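Local coordinates for protein cellulase (Clostridium cellulovorans, PDB 6UI3) that probably hydrolyses internal beta-1,4-glucan linkages with broad substrate specificity, as the glycoside hydrolase family 5 (subfamily 4) catalytic domain of a longer protein, at residues 109-114 / 121-126; 153-158 / 163-168. All coordinates share one frame; numbering follows the deposited sequence. Where two conformers were deposited one is given.

Both contacts fold a beta-alpha loop of the closed eight-stranded TIM barrel back onto the helix that follows it: contact 1 after strand 101-105, contact 2 after strand 145-148. Their centres lie about 11 Å apart, and the loops are joined edge to edge by two probable backbone hydrogen bonds, Arg154 N to Gln112 O (2.9 Å) and Glu156 N to Gly113 O (2.8 Å). The helices meet where Ile123 CD1 packs on Val168 CG1 at 3.9 Å. In GH5 enzymes such loops generally border the substrate cleft, and the family's acid/base position ends the fourth strand; the residue there is Gln152 here. Gln112, in loop 109-114, accepts from Asn151 ND2 and Gln152 N through OE1.

Contact 1 of 2, residues 109-114 / 121-126; sequences NKFQGQ and AAIINE
Phe111, in the 3-10 turn 110-112, lies beside Ile123 of helix 120-137 with their CA atoms 5.8 Å apart, the nearest pair of CA atoms across the two segments. The turn is closed by Gln112 N bonding to Asn109 O. The Phe111 side chain has CG between its own N and carbonyl carbon (chi1 83°), which sends the flat ring down along the helix. One face of the ring receives Ile123 O, while Ile123 CG2 touches Phe111 CB at 3.7 Å. A beta-branched isoleucine suits this place because it packs against two parts of the turn: CG2 sits between Phe111 CB and Gln114, touching both, and CD1 continues onto Gln114 O at 3.6 Å. Glu126, fully extended, comes at the ring obliquely, its CD 3.5 Å from Phe111 CD2 and the carboxylate turned 60° from the ring plane. That reach carries OE2 beyond the aromatic carbons to a polar cluster. Water 1 donates to Glu126 OE2 (2.7 Å) and accepts from Phe111 N (3.0 Å). Asn109 ND2 adds a weak bond to Glu126 OE2, bent to 136° at 3.4 Å, while its OD1 is taken by Trp69 N. Water 1, Tyr73 OH and, weakly, Asn109 ND2 thus surround OE2, which would be expected to favour the carboxylate form, and the water ties this charge to the backbone of the turn.

Contact 2 of 2, residues 153-158 / 163-168; sequences PRHEED and SEYFNV
His155 and Tyr165 form the nearest CA pair across the contact, 6.9 Å apart, where the irregular loop 153-158 passes the first turns of helix 163-182; Asp158 N bonds back to His155 O and folds the loop there. The backbone brings His155 CB over one face of Tyr165, 3.6 Å from the ring centroid and 15° off its normal, a CH-pi contact displaced somewhat toward the CE2 side. With CG opposite the backbone N (chi1 168°), the imidazole then runs toward the phenol end, His155 CG lying 3.5 Å from Tyr165 CZ. The two rings are nearly parallel, at 21°, but slid apart with centroids 4.5 Å distant, so the phenol oxygen sits over the imidazole: Tyr165 OH is 3.3 Å from His155 CD2. Glu156 CG covers the opposite imidazole face, and ND1 is hydrogen-bonded to Asp116 OD2; together they help fix the ring's rotation. Val160 N and Gly161 N hold Asp158 OD1, leaving OD2 turned to the Tyr165 edge, in the ring plane and 3.6 Å from Tyr165 CE2. Water 2 joins this pair, 2.7 Å from both Asp158 OD2 and Tyr165 OH. Tyrosine therefore suits the spot by offering a broad face to histidine and a hydroxyl to the water. Tyr197, beyond strand 192-195, bonds His155 N and Asp158 O through its hydroxyl and meets Phe166 edge-to-face, while Val168 packs against helix 120-137.

Contact 1 of 2, residues 109-114 / 121-126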
ATOM      1  N   ASN A 109       5.055   5.728  11.202  1.00  7.36           N
ATOM      2  CA  ASN A 109       5.173   5.830  12.649  1.00  7.69           C
ATOM      3  C   ASN A 109       6.610   5.483  13.025  1.00  8.21           C
ATOM      4  O   ASN A 109       7.254   4.656  12.371  1.00  8.27           O
ATOM      5  CB  ASN A 109       4.254   4.838  13.363  1.00  7.94           C
ATOM      6  CG  ASN A 109       2.902   5.415  13.691  1.00  8.23           C
ATOM      7  OD1 ASN A 109       2.255   6.074  12.870  1.00  9.24           O
ATOM      8  ND2 ASN A 109       2.434   5.134  14.894  1.00  8.97           N
ATOM      9  N   LYS A 110       7.105   6.082  14.106  1.00  8.19           N
ATOM     10  CA  LYS A 110       8.448   5.766  14.584  0.65  9.00           C
ATOM     11  C   LYS A 110       8.662   4.259  14.715  1.00  8.74           C
ATOM     12  O   LYS A 110       9.725   3.742  14.370  1.00  9.22           O
ATOM     13  CB  LYS A 110       8.678   6.449  15.935  0.65 10.79           C
ATOM     14  CG  LYS A 110      10.033   6.169  16.558  0.65 13.47           C
ATOM     15  CD  LYS A 110      11.135   6.894  15.825  0.65 20.81           C
ATOM     16  CE  LYS A 110      12.274   7.292  16.763  0.65 25.00           C
ATOM     17  NZ  LYS A 110      13.053   8.458  16.231  0.65 27.21           N
ATOM     18  N   PHE A 111       7.666   3.531  15.219  1.00  8.08           N
ATOM     19  CA  PHE A 111       7.878   2.101  15.454  1.00  8.17           C
ATOM     20  C   PHE A 111       8.095   1.303  14.173  1.00  8.39           C
ATOM     21  O   PHE A 111       8.590   0.175  14.245  1.00  7.85           O
ATOM     22  CB  PHE A 111       6.793   1.492  16.362  1.00  8.08           C
ATOM     23  CG  PHE A 111       5.486   1.075  15.687  1.00  7.79           C
ATOM     24  CD1 PHE A 111       5.395  -0.124  15.005  1.00  8.27           C
ATOM     25  CD2 PHE A 111       4.333   1.822  15.836  1.00  8.01           C
ATOM     26  CE1 PHE A 111       4.211  -0.538  14.445  1.00  7.96           C
ATOM     27  CE2 PHE A 111       3.128   1.395  15.271  1.00  8.80           C
ATOM     28  CZ  PHE A 111       3.079   0.219  14.590  1.00  8.42           C
ATOM     29  N   GLN A 112       7.744   1.855  13.012  1.00  7.57           N
ATOM     30  CA  GLN A 112       8.001   1.166  11.752  1.00  7.37           C
ATOM     31  C   GLN A 112       9.456   0.763  11.602  1.00  7.83           C
ATOM     32  O   GLN A 112       9.760  -0.214  10.900  1.00  8.51           O
ATOM     33  CB  GLN A 112       7.613   2.083  10.588  1.00  7.38           C
ATOM     34  CG  GLN A 112       7.767   1.446   9.203  1.00  8.61           C
ATOM     35  CD  GLN A 112       7.407   2.421   8.090  1.00  7.89           C
ATOM     36  OE1 GLN A 112       6.349   2.316   7.484  1.00  9.70           O
ATOM     37  NE2 GLN A 112       8.269   3.391   7.839  1.00  9.22           N
ATOM     38  N   GLY A 113      10.377   1.537  12.189  1.00  8.36           N
ATOM     39  CA  GLY A 113      11.799   1.256  12.098  1.00  8.84           C
ATOM     40  C   GLY A 113      12.402   0.538  13.286  1.00  8.55           C
ATOM     41  O   GLY A 113      13.621   0.548  13.467  1.00 10.17           O
ATOM     42  N   GLN A 114      11.553  -0.083  14.101  1.00  8.46           N
ATOM     43  CA  GLN A 114      11.969  -0.699  15.359  1.00  9.04           C
ATOM     44  C   GLN A 114      11.598  -2.178  15.419  1.00  9.00           C
ATOM     45  O   GLN A 114      11.377  -2.731  16.501  1.00  9.45           O
ATOM     46  CB  GLN A 114      11.420   0.082  16.548  1.00  9.53           C
ATOM     47  CG  GLN A 114      11.918   1.535  16.557  1.00 10.13           C
ATOM     48  CD  GLN A 114      11.420   2.295  17.753  1.00 10.98           C
ATOM     49  OE1 GLN A 114      10.228   2.332  18.024  1.00 11.08           O
ATOM     50  NE2 GLN A 114      12.344   2.887  18.494  1.00 12.55           N
ATOM     51  N   ALA A 121       8.360  -5.934  22.293  1.00 10.20           N
ATOM     52  CA  ALA A 121       7.199  -5.782  23.166  1.00 11.14           C
ATOM     53  C   ALA A 121       6.561  -4.412  22.976  1.00 10.92           C
ATOM     54  O   ALA A 121       5.332  -4.287  22.906  1.00 11.02           O
ATOM     55  CB  ALA A 121       7.592  -6.009  24.628  1.00 13.98           C
ATOM     56  N   ALA A 122       7.381  -3.365  22.863  1.00 10.02           N
ATOM     57  CA  ALA A 122       6.842  -2.017  22.739  1.00  9.63           C
ATOM     58  C   ALA A 122       6.121  -1.805  21.416  1.00  9.59           C
ATOM     59  O   ALA A 122       5.090  -1.121  21.378  1.00  9.56           O
ATOM     60  CB  ALA A 122       7.959  -0.990  22.903  1.00 11.40           C
ATOM     61  N   ILE A 123       6.651  -2.339  20.308  1.00  8.66           N
ATOM     62  CA  ILE A 123       5.991  -2.109  19.020  1.00  8.85           C
ATOM     63  C   ILE A 123       4.701  -2.916  18.924  1.00  8.51           C
ATOM     64  O   ILE A 123       3.714  -2.465  18.324  1.00  8.78           O
ATOM     65  CB  ILE A 123       6.913  -2.346  17.798  1.00  9.15           C
ATOM     66  CG1 ILE A 123       7.160  -3.834  17.548  1.00  9.49           C
ATOM     67  CG2 ILE A 123       8.196  -1.556  17.952  1.00  9.54           C
ATOM     68  CD1 ILE A 123       8.093  -4.114  16.366  1.00 10.52           C
ATOM     69  N   ILE A 124       4.676  -4.109  19.500  1.00  8.46           N
ATOM     70  CA  ILE A 124       3.442  -4.880  19.470  1.00  9.46           C
ATOM     71  C   ILE A 124       2.384  -4.202  20.334  1.00  9.18           C
ATOM     72  O   ILE A 124       1.200  -4.160  19.978  1.00  9.19           O
ATOM     73  CB  ILE A 124       3.699  -6.358  19.825  1.00 10.12           C
ATOM     74  CG1 ILE A 124       4.561  -7.015  18.730  1.00 10.58           C
ATOM     75  CG2 ILE A 124       2.377  -7.103  20.005  1.00 11.37           C
ATOM     76  CD1 ILE A 124       4.961  -8.438  18.960  1.00 12.86           C
ATOM     77  N   ASN A 125       2.793  -3.636  21.470  1.00  8.82           N
ATOM     78  CA  ASN A 125       1.846  -2.918  22.321  1.00  9.56           C
ATOM     79  C   ASN A 125       1.296  -1.672  21.624  1.00  9.51           C
ATOM     80  O   ASN A 125       0.076  -1.456  21.589  1.00  9.37           O
ATOM     81  CB  ASN A 125       2.517  -2.570  23.648  1.00 10.64           C
ATOM     82  CG  ASN A 125       1.579  -1.884  24.611  1.00 11.27           C
ATOM     83  OD1 ASN A 125       0.546  -2.428  25.002  1.00 13.34           O
ATOM     84  ND2 ASN A 125       1.926  -0.676  24.987  1.00 12.34           N
ATOM     85  N   GLU A 126       2.175  -0.856  21.030  1.00  8.62           N
ATOM     86  CA  GLU A 126       1.692   0.329  20.327  1.00  8.53           C
ATOM     87  C   GLU A 126       0.821  -0.054  19.137  1.00  8.31           C
ATOM     88  O   GLU A 126      -0.257   0.521  18.936  1.00  8.75           O
ATOM     89  CB  GLU A 126       2.860   1.223  19.898  1.00  8.75           C
ATOM     90  CG  GLU A 126       2.405   2.498  19.187  1.00  8.94           C
ATOM     91  CD  GLU A 126       3.534   3.441  18.805  1.00 10.02           C
ATOM     92  OE1 GLU A 126       4.699   3.175  19.163  1.00 10.92           O
ATOM     93  OE2 GLU A 126       3.245   4.461  18.131  1.00 10.45           O
TER
HETATM   94  O   HOH W   1       5.397   5.067  16.544  1.00  9.82           O

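Contact 2 of 2, residues 153-158 / 163-168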
ATOM      1  N   PRO A 153       7.917  -2.319   7.443  1.00  6.79           N
ATOM      2  CA  PRO A 153       8.521  -2.624   8.747  1.00  7.13           C
ATOM      3  C   PRO A 153       9.971  -3.049   8.611  1.00  7.92           C
ATOM      4  O   PRO A 153      10.311  -3.879   7.761  1.00  7.79           O
ATOM      5  CB  PRO A 153       7.669  -3.793   9.265  1.00  7.42           C
ATOM      6  CG  PRO A 153       7.137  -4.449   8.004  1.00  7.49           C
ATOM      7  CD  PRO A 153       6.882  -3.299   7.065  1.00  7.39           C
ATOM      8  N   ARG A 154      10.819  -2.524   9.488  1.00  7.56           N
ATOM      9  CA  ARG A 154      12.243  -2.792   9.364  1.00  7.87           C
ATOM     10  C   ARG A 154      12.950  -2.423  10.658  1.00  8.77           C
ATOM     11  O   ARG A 154      12.363  -1.844  11.576  1.00  9.00           O
ATOM     12  CB  ARG A 154      12.838  -2.015   8.178  1.00  9.22           C
ATOM     13  CG  ARG A 154      12.725  -0.516   8.311  1.00  9.03           C
ATOM     14  CD  ARG A 154      13.208   0.129   7.043  1.00 10.18           C
ATOM     15  NE  ARG A 154      13.219   1.575   6.993  1.00 10.41           N
ATOM     16  CZ  ARG A 154      12.184   2.318   6.626  1.00 10.31           C
ATOM     17  NH1 ARG A 154      11.015   1.768   6.360  1.00 10.37           N
ATOM     18  NH2 ARG A 154      12.334   3.629   6.529  1.00 12.28           N
ATOM     19  N   HIS A 155      14.237  -2.745  10.708  1.00  9.21           N
ATOM     20  CA  HIS A 155      15.148  -2.244  11.727  1.00  9.50           C
ATOM     21  C   HIS A 155      15.921  -1.083  11.116  1.00 10.73           C
ATOM     22  O   HIS A 155      16.704  -1.280  10.181  1.00 11.83           O
ATOM     23  CB  HIS A 155      16.105  -3.351  12.157  1.00 11.09           C
ATOM     24  CG  HIS A 155      17.260  -2.877  12.985  1.00 12.05           C
ATOM     25  ND1 HIS A 155      17.155  -2.607  14.333  1.00 13.08           N
ATOM     26  CD2 HIS A 155      18.547  -2.620  12.652  1.00 12.54           C
ATOM     27  CE1 HIS A 155      18.328  -2.214  14.797  1.00 13.73           C
ATOM     28  NE2 HIS A 155      19.191  -2.212  13.796  1.00 14.00           N
ATOM     29  N   GLU A 156      15.703   0.125  11.644  1.00 10.77           N
ATOM     30  CA  GLU A 156      16.462   1.330  11.258  1.00 12.10           C
ATOM     31  C   GLU A 156      16.382   1.478   9.739  1.00 11.27           C
ATOM     32  O   GLU A 156      15.269   1.516   9.195  1.00 12.78           O
ATOM     33  CB  GLU A 156      17.861   1.311  11.862  1.00 15.36           C
ATOM     34  CG  GLU A 156      17.837   1.305  13.367  1.00 21.59           C
ATOM     35  CD  GLU A 156      19.218   1.395  13.985  1.00 31.68           C
ATOM     36  OE1 GLU A 156      20.221   1.316  13.243  1.00 35.78           O
ATOM     37  OE2 GLU A 156      19.294   1.535  15.220  1.00 35.68           O
ATOM     38  N   GLU A 157      17.506   1.619   9.037  1.00 13.19           N
ATOM     39  CA  GLU A 157      17.551   1.666   7.577  1.00 14.39           C
ATOM     40  C   GLU A 157      18.272   0.446   7.005  1.00 14.63           C
ATOM     41  O   GLU A 157      18.988   0.525   6.001  1.00 15.49           O
ATOM     42  CB  GLU A 157      18.172   2.978   7.099  1.00 15.82           C
ATOM     43  CG  GLU A 157      17.328   4.197   7.422  1.00 17.00           C
ATOM     44  CD  GLU A 157      15.985   4.176   6.703  1.00 19.32           C
ATOM     45  OE1 GLU A 157      15.919   3.740   5.533  1.00 21.92           O
ATOM     46  OE2 GLU A 157      14.988   4.595   7.304  1.00 20.89           O
ATOM     47  N   ASP A 158      18.075  -0.706   7.644  1.00 12.67           N
ATOM     48  CA  ASP A 158      18.613  -1.982   7.171  1.00 12.04           C
ATOM     49  C   ASP A 158      17.567  -2.605   6.252  1.00 12.39           C
ATOM     50  O   ASP A 158      16.574  -3.180   6.709  1.00 12.69           O
ATOM     51  CB  ASP A 158      18.959  -2.896   8.343  1.00 13.06           C
ATOM     52  CG  ASP A 158      19.503  -4.236   7.898  1.00 14.56           C
ATOM     53  OD1 ASP A 158      19.552  -4.487   6.676  1.00 14.67           O
ATOM     54  OD2 ASP A 158      19.904  -5.040   8.764  1.00 15.30           O
ATOM     55  N   SER A 163      17.119 -12.765  10.185  1.00 12.51           N
ATOM     56  CA  SER A 163      16.058 -13.629  10.694  0.59 13.37           C
ATOM     57  C   SER A 163      15.464 -13.082  11.986  1.00 12.61           C
ATOM     58  O   SER A 163      14.258 -13.207  12.220  1.00 12.25           O
ATOM     59  CB  SER A 163      16.587 -15.050  10.893  0.59 15.56           C
ATOM     60  OG  SER A 163      16.848 -15.651   9.634  0.59 17.23           O
ATOM     61  N   GLU A 164      16.292 -12.472  12.841  1.00 12.10           N
ATOM     62  CA  GLU A 164      15.769 -11.865  14.063  1.00 12.62           C
ATOM     63  C   GLU A 164      14.634 -10.906  13.729  1.00 10.73           C
ATOM     64  O   GLU A 164      13.553 -10.975  14.317  1.00 10.62           O
ATOM     65  CB  GLU A 164      16.865 -11.094  14.812  1.00 13.43           C
ATOM     66  CG  GLU A 164      16.350 -10.346  16.057  1.00 14.54           C
ATOM     67  CD  GLU A 164      17.302  -9.260  16.566  1.00 16.51           C
ATOM     68  OE1 GLU A 164      18.540  -9.410  16.432  1.00 17.45           O
ATOM     69  OE2 GLU A 164      16.801  -8.247  17.113  1.00 15.07           O
ATOM     70  N   TYR A 165      14.879  -9.986  12.795  1.00  9.98           N
ATOM     71  CA  TYR A 165      13.882  -8.970  12.489  1.00  9.43           C
ATOM     72  C   TYR A 165      12.699  -9.590  11.762  1.00  8.94           C
ATOM     73  O   TYR A 165      11.549  -9.188  11.981  1.00  8.95           O
ATOM     74  CB  TYR A 165      14.486  -7.857  11.631  1.00  9.47           C
ATOM     75  CG  TYR A 165      15.815  -7.290  12.082  1.00  9.75           C
ATOM     76  CD1 TYR A 165      16.199  -7.292  13.416  1.00 10.50           C
ATOM     77  CD2 TYR A 165      16.704  -6.763  11.160  1.00 10.89           C
ATOM     78  CE1 TYR A 165      17.430  -6.759  13.806  1.00 12.20           C
ATOM     79  CE2 TYR A 165      17.926  -6.242  11.541  1.00 10.19           C
ATOM     80  CZ  TYR A 165      18.288  -6.247  12.859  1.00 11.38           C
ATOM     81  OH  TYR A 165      19.521  -5.728  13.238  1.00 14.17           O
ATOM     82  N   PHE A 166      12.960 -10.564  10.876  1.00  8.89           N
ATOM     83  CA  PHE A 166      11.856 -11.219  10.190  1.00  8.66           C
ATOM     84  C   PHE A 166      10.916 -11.851  11.205  1.00  8.80           C
ATOM     85  O   PHE A 166       9.694 -11.801  11.047  1.00  8.47           O
ATOM     86  CB  PHE A 166      12.336 -12.307   9.223  1.00  9.39           C
ATOM     87  CG  PHE A 166      13.299 -11.847   8.138  1.00  9.42           C
ATOM     88  CD1 PHE A 166      13.411 -10.522   7.748  1.00  9.92           C
ATOM     89  CD2 PHE A 166      14.090 -12.793   7.493  1.00 11.16           C
ATOM     90  CE1 PHE A 166      14.295 -10.155   6.745  1.00  9.81           C
ATOM     91  CE2 PHE A 166      14.966 -12.423   6.495  1.00 10.89           C
ATOM     92  CZ  PHE A 166      15.082 -11.109   6.121  1.00 11.10           C
ATOM     93  N   ASN A 167      11.472 -12.472  12.247  1.00  9.29           N
ATOM     94  CA  ASN A 167      10.642 -13.143  13.243  0.53  9.67           C
ATOM     95  C   ASN A 167       9.852 -12.143  14.078  1.00  9.20           C
ATOM     96  O   ASN A 167       8.701 -12.403  14.430  1.00  9.38           O
ATOM     97  CB  ASN A 167      11.481 -14.032  14.161  0.53 11.49           C
ATOM     98  CG  ASN A 167      10.667 -14.592  15.314  0.53 13.26           C
ATOM     99  OD1 ASN A 167       9.785 -15.428  15.109  0.53 14.68           O
ATOM    100  ND2 ASN A 167      10.942 -14.122  16.530  0.53 14.69           N
ATOM    101  N   VAL A 168      10.457 -10.996  14.410  1.00  9.35           N
ATOM    102  CA  VAL A 168       9.719  -9.959  15.134  1.00  9.39           C
ATOM    103  C   VAL A 168       8.501  -9.523  14.326  1.00  8.19           C
ATOM    104  O   VAL A 168       7.398  -9.393  14.862  1.00  7.87           O
ATOM    105  CB  VAL A 168      10.631  -8.768  15.480  1.00  9.36           C
ATOM    106  CG1 VAL A 168       9.819  -7.599  16.017  1.00 10.06           C
ATOM    107  CG2 VAL A 168      11.651  -9.168  16.508  1.00 11.74           C
TER
HETATM  108  O   HOH W   2      20.963  -4.576  11.230  0.94 19.34           O